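Local coordinates for uncharacterized protein (Leishmania infantum, PDB 4TYZ) that is of unknown function but ends in a GRAM domain, and may bind and transfer sterols, at residues I65-I78 with L90-M104. Numbering follows the deposited sequence. Where two conformers were deposited one is given.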
ATOM      1  N   ILE A  65       2.680  -6.655  -9.259  1.00 10.57           N
ATOM      2  CA  ILE A  65       2.802  -6.639  -7.804  1.00 11.55           C
ATOM      3  C   ILE A  65       3.595  -7.879  -7.429  1.00 14.06           C
ATOM      4  O   ILE A  65       3.190  -8.997  -7.760  1.00 16.69           O
ATOM      5  CB  ILE A  65       1.434  -6.638  -7.099  1.00 12.91           C
ATOM      6  CG1 ILE A  65       0.599  -5.447  -7.565  1.00 12.65           C
ATOM      7  CG2 ILE A  65       1.605  -6.619  -5.574  1.00 15.00           C
ATOM      8  CD1 ILE A  65      -0.783  -5.362  -6.924  1.00 15.86           C
ATOM      9  N   ILE A  66       4.730  -7.680  -6.761  1.00 11.02           N
ATOM     10  CA  ILE A  66       5.651  -8.770  -6.434  1.00 11.71           C
ATOM     11  C   ILE A  66       5.766  -8.954  -4.927  1.00 12.58           C
ATOM     12  O   ILE A  66       5.915  -7.972  -4.196  1.00 14.45           O
ATOM     13  CB  ILE A  66       7.044  -8.494  -7.008  1.00 13.37           C
ATOM     14  CG1 ILE A  66       6.971  -8.425  -8.539  1.00 23.27           C
ATOM     15  CG2 ILE A  66       8.037  -9.536  -6.542  1.00 19.72           C
ATOM     16  CD1 ILE A  66       8.283  -8.037  -9.186  1.00 33.79           C
ATOM     17  N   LYS A  67       5.670 -10.198  -4.465  1.00 12.42           N
ATOM     18  CA  LYS A  67       5.877 -10.515  -3.058  1.00 14.81           C
ATOM     19  C   LYS A  67       7.362 -10.810  -2.903  1.00 15.18           C
ATOM     20  O   LYS A  67       7.808 -11.930  -3.152  1.00 15.52           O
ATOM     21  CB  LYS A  67       5.007 -11.700  -2.617  1.00 17.39           C
ATOM     22  CG  LYS A  67       4.797 -11.777  -1.114  1.00 24.80           C
ATOM     23  CD  LYS A  67       4.350 -13.149  -0.645  1.00 30.92           C
ATOM     24  CE  LYS A  67       2.902 -13.458  -0.997  1.00 26.91           C
ATOM     25  NZ  LYS A  67       2.457 -14.724  -0.304  1.00 22.15           N
ATOM     26  N   SER A  68       8.125  -9.788  -2.517  1.00 17.95           N
ATOM     27  CA  SER A  68       9.586  -9.814  -2.601  1.00 18.09           C
ATOM     28  C   SER A  68      10.228 -11.011  -1.915  1.00 21.81           C
ATOM     29  O   SER A  68       9.874 -11.369  -0.792  1.00 20.71           O
ATOM     30  CB  SER A  68      10.178  -8.531  -2.005  1.00 19.41           C
ATOM     31  OG  SER A  68       9.520  -7.378  -2.499  1.00 22.23           O
ATOM     32  N   LYS A  69      11.178 -11.632  -2.604  1.00 18.35           N
ATOM     33  CA  LYS A  69      11.958 -12.699  -2.008  1.00 18.43           C
ATOM     34  C   LYS A  69      12.785 -12.183  -0.845  1.00 21.90           C
ATOM     35  O   LYS A  69      13.251 -11.046  -0.844  1.00 25.60           O
ATOM     36  CB  LYS A  69      12.868 -13.345  -3.046  1.00 18.92           C
ATOM     37  CG  LYS A  69      12.116 -14.021  -4.163  1.00 25.37           C
ATOM     38  CD  LYS A  69      13.076 -14.554  -5.200  1.00 31.17           C
ATOM     39  CE  LYS A  69      12.576 -15.864  -5.760  1.00 31.36           C
ATOM     40  NZ  LYS A  69      12.528 -16.932  -4.713  1.00 30.61           N
ATOM     41  N   SER A  70      12.962 -13.039   0.145  1.00 20.19           N
ATOM     42  CA  SER A  70      13.666 -12.662   1.353  1.00 22.72           C
ATOM     43  C   SER A  70      14.163 -13.885   2.076  1.00 21.55           C
ATOM     44  O   SER A  70      13.455 -14.881   2.179  1.00 29.09           O
ATOM     45  CB  SER A  70      12.750 -11.858   2.272  1.00 23.41           C
ATOM     46  OG  SER A  70      13.344 -11.688   3.543  1.00 24.90           O
ATOM     47  N   VAL A  71      15.385 -13.823   2.586  1.00 18.60           N
ATOM     48  CA  VAL A  71      15.805 -14.828   3.539  1.00 18.84           C
ATOM     49  C   VAL A  71      16.103 -14.159   4.883  1.00 19.25           C
ATOM     50  O   VAL A  71      16.822 -14.699   5.715  1.00 23.14           O
ATOM     51  CB  VAL A  71      17.041 -15.620   3.045  1.00 25.51           C
ATOM     52  CG1 VAL A  71      16.675 -16.463   1.827  1.00 31.05           C
ATOM     53  CG2 VAL A  71      18.191 -14.678   2.728  1.00 30.85           C
ATOM     54  N   LYS A  72      15.518 -12.985   5.097  1.00 19.29           N
ATOM     55  CA  LYS A  72      15.737 -12.239   6.329  1.00 21.12           C
ATOM     56  C   LYS A  72      14.500 -12.299   7.221  1.00 23.16           C
ATOM     57  O   LYS A  72      13.367 -12.231   6.752  1.00 24.79           O
ATOM     58  CB  LYS A  72      16.112 -10.789   6.020  1.00 22.60           C
ATOM     59  CG  LYS A  72      17.476 -10.644   5.362  1.00 26.66           C
ATOM     60  CD  LYS A  72      18.575 -11.069   6.334  1.00 34.66           C
ATOM     61  CE  LYS A  72      19.947 -11.115   5.670  1.00 38.07           C
ATOM     62  NZ  LYS A  72      20.974 -11.697   6.587  1.00 37.27           N
ATOM     63  N   MET A  73      14.733 -12.431   8.517  1.00 20.39           N
ATOM     64  CA  MET A  73      13.663 -12.715   9.453  1.00 21.07           C
ATOM     65  C   MET A  73      12.614 -11.606   9.523  1.00 28.05           C
ATOM     66  O   MET A  73      11.404 -11.865   9.568  1.00 24.32           O
ATOM     67  CB  MET A  73      14.274 -12.953  10.821  1.00 27.64           C
ATOM     68  CG  MET A  73      13.408 -13.676  11.793  1.00 30.42           C
ATOM     69  SD  MET A  73      14.427 -14.018  13.216  1.00 22.17           S
ATOM     70  CE  MET A  73      15.090 -15.643  12.831  1.00 21.76           C
ATOM     71  N   PHE A  74      13.076 -10.362   9.518  1.00 23.30           N
ATOM     72  CA  PHE A  74      12.171  -9.254   9.777  1.00 28.19           C
ATOM     73  C   PHE A  74      11.983  -8.335   8.587  1.00 32.62           C
ATOM     74  O   PHE A  74      11.531  -7.201   8.734  1.00 38.14           O
ATOM     75  CB  PHE A  74      12.662  -8.471  10.987  1.00 25.28           C
ATOM     76  CG  PHE A  74      12.821  -9.318  12.207  1.00 23.84           C
ATOM     77  CD1 PHE A  74      11.709  -9.773  12.894  1.00 30.14           C
ATOM     78  CD2 PHE A  74      14.075  -9.690  12.649  1.00 25.71           C
ATOM     79  CE1 PHE A  74      11.845 -10.568  14.010  1.00 27.52           C
ATOM     80  CE2 PHE A  74      14.222 -10.484  13.768  1.00 24.52           C
ATOM     81  CZ  PHE A  74      13.102 -10.923  14.451  1.00 27.23           C
ATOM     82  N   GLU A  75      12.332  -8.814   7.403  1.00 30.63           N
ATOM     83  CA  GLU A  75      12.021  -8.102   6.177  0.53 33.93           C
ATOM     84  C   GLU A  75      10.870  -8.818   5.475  1.00 33.87           C
ATOM     85  O   GLU A  75      10.950 -10.026   5.211  1.00 31.15           O
ATOM     86  CB  GLU A  75      13.261  -8.005   5.283  0.53 37.26           C
ATOM     87  CG  GLU A  75      14.416  -7.268   5.959  0.53 40.41           C
ATOM     88  CD  GLU A  75      15.662  -7.182   5.099  0.53 41.52           C
ATOM     89  OE1 GLU A  75      15.611  -7.607   3.927  0.53 43.34           O
ATOM     90  OE2 GLU A  75      16.694  -6.686   5.600  0.53 42.12           O
ATOM     91  N   ASN A  76       9.806  -8.078   5.200  1.00 25.95           N
ATOM     92  CA  ASN A  76       8.573  -8.597   4.621  1.00 24.84           C
ATOM     93  C   ASN A  76       8.023  -7.540   3.687  1.00 20.52           C
ATOM     94  O   ASN A  76       7.234  -6.689   4.127  1.00 21.43           O
ATOM     95  CB  ASN A  76       7.533  -8.905   5.705  1.00 31.25           C
ATOM     96  CG  ASN A  76       7.857 -10.155   6.494  1.00 38.64           C
ATOM     97  OD1 ASN A  76       7.608 -11.269   6.037  1.00 37.49           O
ATOM     98  ND2 ASN A  76       8.403  -9.974   7.695  1.00 40.65           N
ATOM     99  N   ALA A  77       8.450  -7.571   2.425  1.00 20.00           N
ATOM    100  CA  ALA A  77       8.159  -6.475   1.506  1.00 20.40           C
ATOM    101  C   ALA A  77       7.286  -6.881   0.327  1.00 19.94           C
ATOM    102  O   ALA A  77       7.237  -8.044  -0.065  1.00 19.22           O
ATOM    103  CB  ALA A  77       9.457  -5.863   0.989  1.00 20.50           C
ATOM    104  N   ILE A  78       6.609  -5.880  -0.222  1.00 10.84           N
ATOM    105  CA  ILE A  78       5.839  -6.004  -1.448  1.00 10.56           C
ATOM    106  C   ILE A  78       6.288  -4.887  -2.376  1.00 12.17           C
ATOM    107  O   ILE A  78       6.468  -3.747  -1.946  1.00 13.46           O
ATOM    108  CB  ILE A  78       4.318  -5.885  -1.199  1.00  9.87           C
ATOM    109  CG1 ILE A  78       3.826  -7.089  -0.402  1.00 12.73           C
ATOM    110  CG2 ILE A  78       3.553  -5.761  -2.530  1.00 11.86           C
ATOM    111  CD1 ILE A  78       2.371  -6.975   0.051  1.00 14.22           C
ATOM    112  N   LEU A  90       6.991  -1.310  -0.434  1.00 13.23           N
ATOM    113  CA  LEU A  90       6.306  -1.366   0.858  1.00 14.77           C
ATOM    114  C   LEU A  90       6.919  -2.478   1.691  1.00 16.04           C
ATOM    115  O   LEU A  90       7.067  -3.604   1.229  1.00 16.04           O
ATOM    116  CB  LEU A  90       4.813  -1.593   0.680  1.00 12.14           C
ATOM    117  CG  LEU A  90       4.115  -0.554  -0.195  1.00 16.07           C
ATOM    118  CD1 LEU A  90       2.745  -1.064  -0.592  1.00 22.56           C
ATOM    119  CD2 LEU A  90       4.006   0.756   0.557  1.00 16.11           C
ATOM    120  N   THR A  91       7.297  -2.167   2.922  1.00 12.25           N
ATOM    121  CA  THR A  91       8.068  -3.084   3.762  0.63 13.99           C
ATOM    122  C   THR A  91       7.472  -3.196   5.167  1.00 14.02           C
ATOM    123  O   THR A  91       6.494  -2.535   5.484  1.00 13.22           O
ATOM    124  CB  THR A  91       9.543  -2.626   3.891  0.63 16.74           C
ATOM    125  OG1 THR A  91       9.612  -1.448   4.709  0.63 16.37           O
ATOM    126  CG2 THR A  91      10.142  -2.316   2.534  0.63 13.60           C
ATOM    127  N   ASN A  92       8.101  -4.009   6.024  1.00 18.30           N
ATOM    128  CA  ASN A  92       7.718  -4.106   7.433  0.57 17.24           C
ATOM    129  C   ASN A  92       6.243  -4.464   7.626  1.00 14.71           C
ATOM    130  O   ASN A  92       5.587  -3.981   8.553  1.00 16.28           O
ATOM    131  CB  ASN A  92       8.036  -2.787   8.159  0.57 20.10           C
ATOM    132  CG  ASN A  92       8.021  -2.924   9.675  0.57 19.68           C
ATOM    133  OD1 ASN A  92       8.515  -3.909  10.232  0.57 21.91           O
ATOM    134  ND2 ASN A  92       7.456  -1.929  10.351  0.57 23.50           N
ATOM    135  N   PHE A  93       5.713  -5.314   6.749  1.00 16.27           N
ATOM    136  CA  PHE A  93       4.341  -5.784   6.941  1.00 16.16           C
ATOM    137  C   PHE A  93       4.262  -6.689   8.158  1.00 18.83           C
ATOM    138  O   PHE A  93       5.143  -7.526   8.358  1.00 20.37           O
ATOM    139  CB  PHE A  93       3.842  -6.559   5.722  1.00 16.74           C
ATOM    140  CG  PHE A  93       3.393  -5.694   4.588  1.00 13.00           C
ATOM    141  CD1 PHE A  93       2.086  -5.239   4.524  1.00 12.66           C
ATOM    142  CD2 PHE A  93       4.275  -5.343   3.577  1.00 12.39           C
ATOM    143  CE1 PHE A  93       1.676  -4.440   3.473  1.00 13.45           C
ATOM    144  CE2 PHE A  93       3.876  -4.548   2.530  1.00 14.18           C
ATOM    145  CZ  PHE A  93       2.571  -4.099   2.468  1.00 14.20           C
ATOM    146  N   LEU A  94       3.203  -6.547   8.949  1.00 18.95           N
ATOM    147  CA  LEU A  94       2.906  -7.515   9.999  1.00 20.05           C
ATOM    148  C   LEU A  94       2.143  -8.710   9.430  1.00 20.91           C
ATOM    149  O   LEU A  94       2.268  -9.835   9.919  1.00 21.35           O
ATOM    150  CB  LEU A  94       2.095  -6.868  11.117  1.00 22.09           C
ATOM    151  CG  LEU A  94       2.759  -5.673  11.801  1.00 27.40           C
ATOM    152  CD1 LEU A  94       1.851  -5.124  12.892  1.00 29.22           C
ATOM    153  CD2 LEU A  94       4.122  -6.064  12.360  1.00 30.93           C
ATOM    154  N   GLN A  95       1.357  -8.449   8.387  1.00 17.40           N
ATOM    155  CA  GLN A  95       0.544  -9.484   7.756  0.54 19.58           C
ATOM    156  C   GLN A  95       0.720  -9.442   6.244  1.00 18.37           C
ATOM    157  O   GLN A  95      -0.221  -9.151   5.511  1.00 19.29           O
ATOM    158  CB  GLN A  95      -0.937  -9.309   8.116  0.54 20.62           C
ATOM    159  CG  GLN A  95      -1.224  -9.285   9.615  0.54 21.96           C
ATOM    160  CD  GLN A  95      -1.018 -10.632  10.284  0.54 25.96           C
ATOM    161  OE1 GLN A  95      -0.909 -10.718  11.508  0.54 32.84           O
ATOM    162  NE2 GLN A  95      -0.977 -11.693   9.486  0.54 26.39           N
ATOM    163  N   ARG A  96       1.935  -9.727   5.781  1.00 17.08           N
ATOM    164  CA  ARG A  96       2.228  -9.547   4.359  1.00 15.52           C
ATOM    165  C   ARG A  96       1.414 -10.458   3.452  1.00 17.45           C
ATOM    166  O   ARG A  96       0.930 -10.023   2.413  1.00 17.45           O
ATOM    167  CB  ARG A  96       3.705  -9.765   4.057  1.00 17.00           C
ATOM    168  CG  ARG A  96       4.000  -9.396   2.607  1.00 19.97           C
ATOM    169  CD  ARG A  96       5.436  -9.572   2.244  1.00 17.12           C
ATOM    170  NE  ARG A  96       5.835 -10.974   2.332  1.00 21.07           N
ATOM    171  CZ  ARG A  96       6.831 -11.499   1.630  1.00 19.87           C
ATOM    172  NH1 ARG A  96       7.530 -10.740   0.795  1.00 17.58           N
ATOM    173  NH2 ARG A  96       7.137 -12.783   1.772  1.00 20.66           N
ATOM    174  N   ASP A  97       1.281 -11.720   3.835  1.00 18.81           N
ATOM    175  CA  ASP A  97       0.514 -12.659   3.019  1.00 17.68           C
ATOM    176  C   ASP A  97      -0.925 -12.181   2.865  1.00 18.22           C
ATOM    177  O   ASP A  97      -1.479 -12.197   1.766  1.00 19.35           O
ATOM    178  CB  ASP A  97       0.549 -14.062   3.630  1.00 19.38           C
ATOM    179  CG  ASP A  97       1.898 -14.724   3.479  1.00 27.19           C
ATOM    180  OD1 ASP A  97       2.679 -14.285   2.608  1.00 22.03           O
ATOM    181  OD2 ASP A  97       2.170 -15.688   4.225  1.00 34.45           O
ATOM    182  N   GLN A  98      -1.520 -11.745   3.968  1.00 17.99           N
ATOM    183  CA  GLN A  98      -2.890 -11.250   3.936  1.00 18.24           C
ATOM    184  C   GLN A  98      -2.979  -9.985   3.093  1.00 15.35           C
ATOM    185  O   GLN A  98      -3.925  -9.821   2.323  1.00 16.79           O
ATOM    186  CB  GLN A  98      -3.414 -10.971   5.346  1.00 20.73           C
ATOM    187  CG  GLN A  98      -3.729 -12.208   6.168  1.00 28.44           C
ATOM    188  CD  GLN A  98      -4.154 -11.853   7.582  1.00 44.93           C
ATOM    189  OE1 GLN A  98      -4.288 -10.675   7.924  1.00 47.03           O
ATOM    190  NE2 GLN A  98      -4.367 -12.869   8.413  1.00 54.90           N
ATOM    191  N   ALA A  99      -1.995  -9.098   3.238  1.00 16.17           N
ATOM    192  CA  ALA A  99      -1.970  -7.852   2.463  1.00 13.56           C
ATOM    193  C   ALA A  99      -1.874  -8.169   0.982  1.00 15.86           C
ATOM    194  O   ALA A  99      -2.590  -7.593   0.160  1.00 13.33           O
ATOM    195  CB  ALA A  99      -0.798  -6.956   2.885  1.00 13.20           C
ATOM    196  N   TYR A 100      -0.982  -9.093   0.645  1.00 14.15           N
ATOM    197  CA  TYR A 100      -0.754  -9.428  -0.754  1.00 11.43           C
ATOM    198  C   TYR A 100      -2.019 -10.053  -1.338  1.00 15.76           C
ATOM    199  O   TYR A 100      -2.427  -9.722  -2.453  1.00 15.43           O
ATOM    200  CB  TYR A 100       0.456 -10.356  -0.890  1.00 12.43           C
ATOM    201  CG  TYR A 100       0.774 -10.715  -2.315  1.00 13.07           C
ATOM    202  CD1 TYR A 100       1.583  -9.899  -3.093  1.00 13.12           C
ATOM    203  CD2 TYR A 100       0.275 -11.881  -2.878  1.00 16.81           C
ATOM    204  CE1 TYR A 100       1.876 -10.229  -4.410  1.00 17.58           C
ATOM    205  CE2 TYR A 100       0.571 -12.224  -4.181  1.00 19.36           C
ATOM    206  CZ  TYR A 100       1.362 -11.393  -4.938  1.00 16.06           C
ATOM    207  OH  TYR A 100       1.645 -11.742  -6.243  1.00 22.45           O
ATOM    208  N   SER A 101      -2.661 -10.927  -0.568  1.00 14.06           N
ATOM    209  CA  SER A 101      -3.909 -11.536  -1.017  1.00 16.15           C
ATOM    210  C   SER A 101      -4.995 -10.496  -1.247  1.00 15.94           C
ATOM    211  O   SER A 101      -5.735 -10.564  -2.234  1.00 16.49           O
ATOM    212  CB  SER A 101      -4.385 -12.573  -0.006  1.00 16.88           C
ATOM    213  OG  SER A 101      -3.500 -13.680  -0.005  1.00 21.26           O
ATOM    214  N   ALA A 102      -5.093  -9.532  -0.337  1.00 12.80           N
ATOM    215  CA  ALA A 102      -6.109  -8.492  -0.465  1.00 13.89           C
ATOM    216  C   ALA A 102      -5.831  -7.622  -1.697  1.00 14.43           C
ATOM    217  O   ALA A 102      -6.755  -7.263  -2.429  1.00 15.28           O
ATOM    218  CB  ALA A 102      -6.172  -7.653   0.799  1.00 15.99           C
ATOM    219  N   LEU A 103      -4.556  -7.318  -1.938  1.00 12.75           N
ATOM    220  CA  LEU A 103      -4.149  -6.606  -3.151  1.00 14.34           C
ATOM    221  C   LEU A 103      -4.533  -7.366  -4.405  1.00 17.29           C
ATOM    222  O   LEU A 103      -5.140  -6.790  -5.304  1.00 14.42           O
ATOM    223  CB  LEU A 103      -2.641  -6.351  -3.176  1.00 18.35           C
ATOM    224  CG  LEU A 103      -2.154  -5.303  -2.198  1.00 21.24           C
ATOM    225  CD1 LEU A 103      -0.669  -5.082  -2.383  1.00 21.89           C
ATOM    226  CD2 LEU A 103      -2.915  -4.037  -2.434  1.00 23.68           C
ATOM    227  N   MET A 104      -4.168  -8.647  -4.473  1.00 14.82           N
ATOM    228  CA  MET A 104      -4.502  -9.473  -5.633  1.00 17.04           C
ATOM    229  C   MET A 104      -5.984  -9.447  -5.934  1.00 17.40           C
ATOM    230  O   MET A 104      -6.391  -9.347  -7.085  1.00 16.76           O
ATOM    231  CB  MET A 104      -4.080 -10.933  -5.424  1.00 20.22           C
ATOM    232  CG  MET A 104      -2.598 -11.230  -5.532  1.00 23.86           C
ATOM    233  SD  MET A 104      -1.820 -10.686  -7.069  1.00 21.15           S
ATOM    234  CE  MET A 104      -1.070  -9.187  -6.420  1.00 14.56           C
TER
HETATM  235  O   HOH W   1      -0.410 -14.195  -0.040  1.00 19.38           O
HETATM  236  O   HOH W   2       8.871 -14.121   0.078  1.00 40.53           O
HETATM  237  O   HOH W   3      10.607  -5.214   6.194  1.00 35.36           O
HETATM  238  O   HOH W   4       5.397 -12.602   4.762  1.00 23.01           O
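K67 CG packs on the guanidinium of R96, whose side chain can be followed from CB to its tip. R96 starts in the first turn of helix 96-107, its CB directed at the 65-78 segment. CG, anti to the backbone N (chi1 -173°), lies against I78 CG1. CD runs over the backbone of N76, 3.6 Å from N76 C, and a bend at chi3 then turns the guanidinium between two residues: K67 CG sits over the centre of one face, 3.4 Å from R96 CZ, and N76 CA lies over the opposite face. At the edge, R96 NH1 donates hydrogen bonds to A77 O (2.8 Å) and S68 O (2.9 Å), the latter on a lone pair, both close to the guanidinium plane, so a single nitrogen ties S68 to A77. A77 O is gripped twice, since S68 N also bonds to it. One water links NE to N76 OD1, another links NH2 to S68 O.

Helix 96-107 is the C-terminal helix of a PH-like GRAM domain, packed here against strands 62-67 and 78-82 of the antiparallel sheet. K67 continues past the arginine: its CE lies over the Y100 ring, 4.0 Å from the centroid in a CH-pi contact, and NZ forms a salt bridge with D97 OD1, met from above the carboxylate plane. Deeper, I78 CD1 covers a face of F93, while I65 CB meets M104 CE at 3.6 Å.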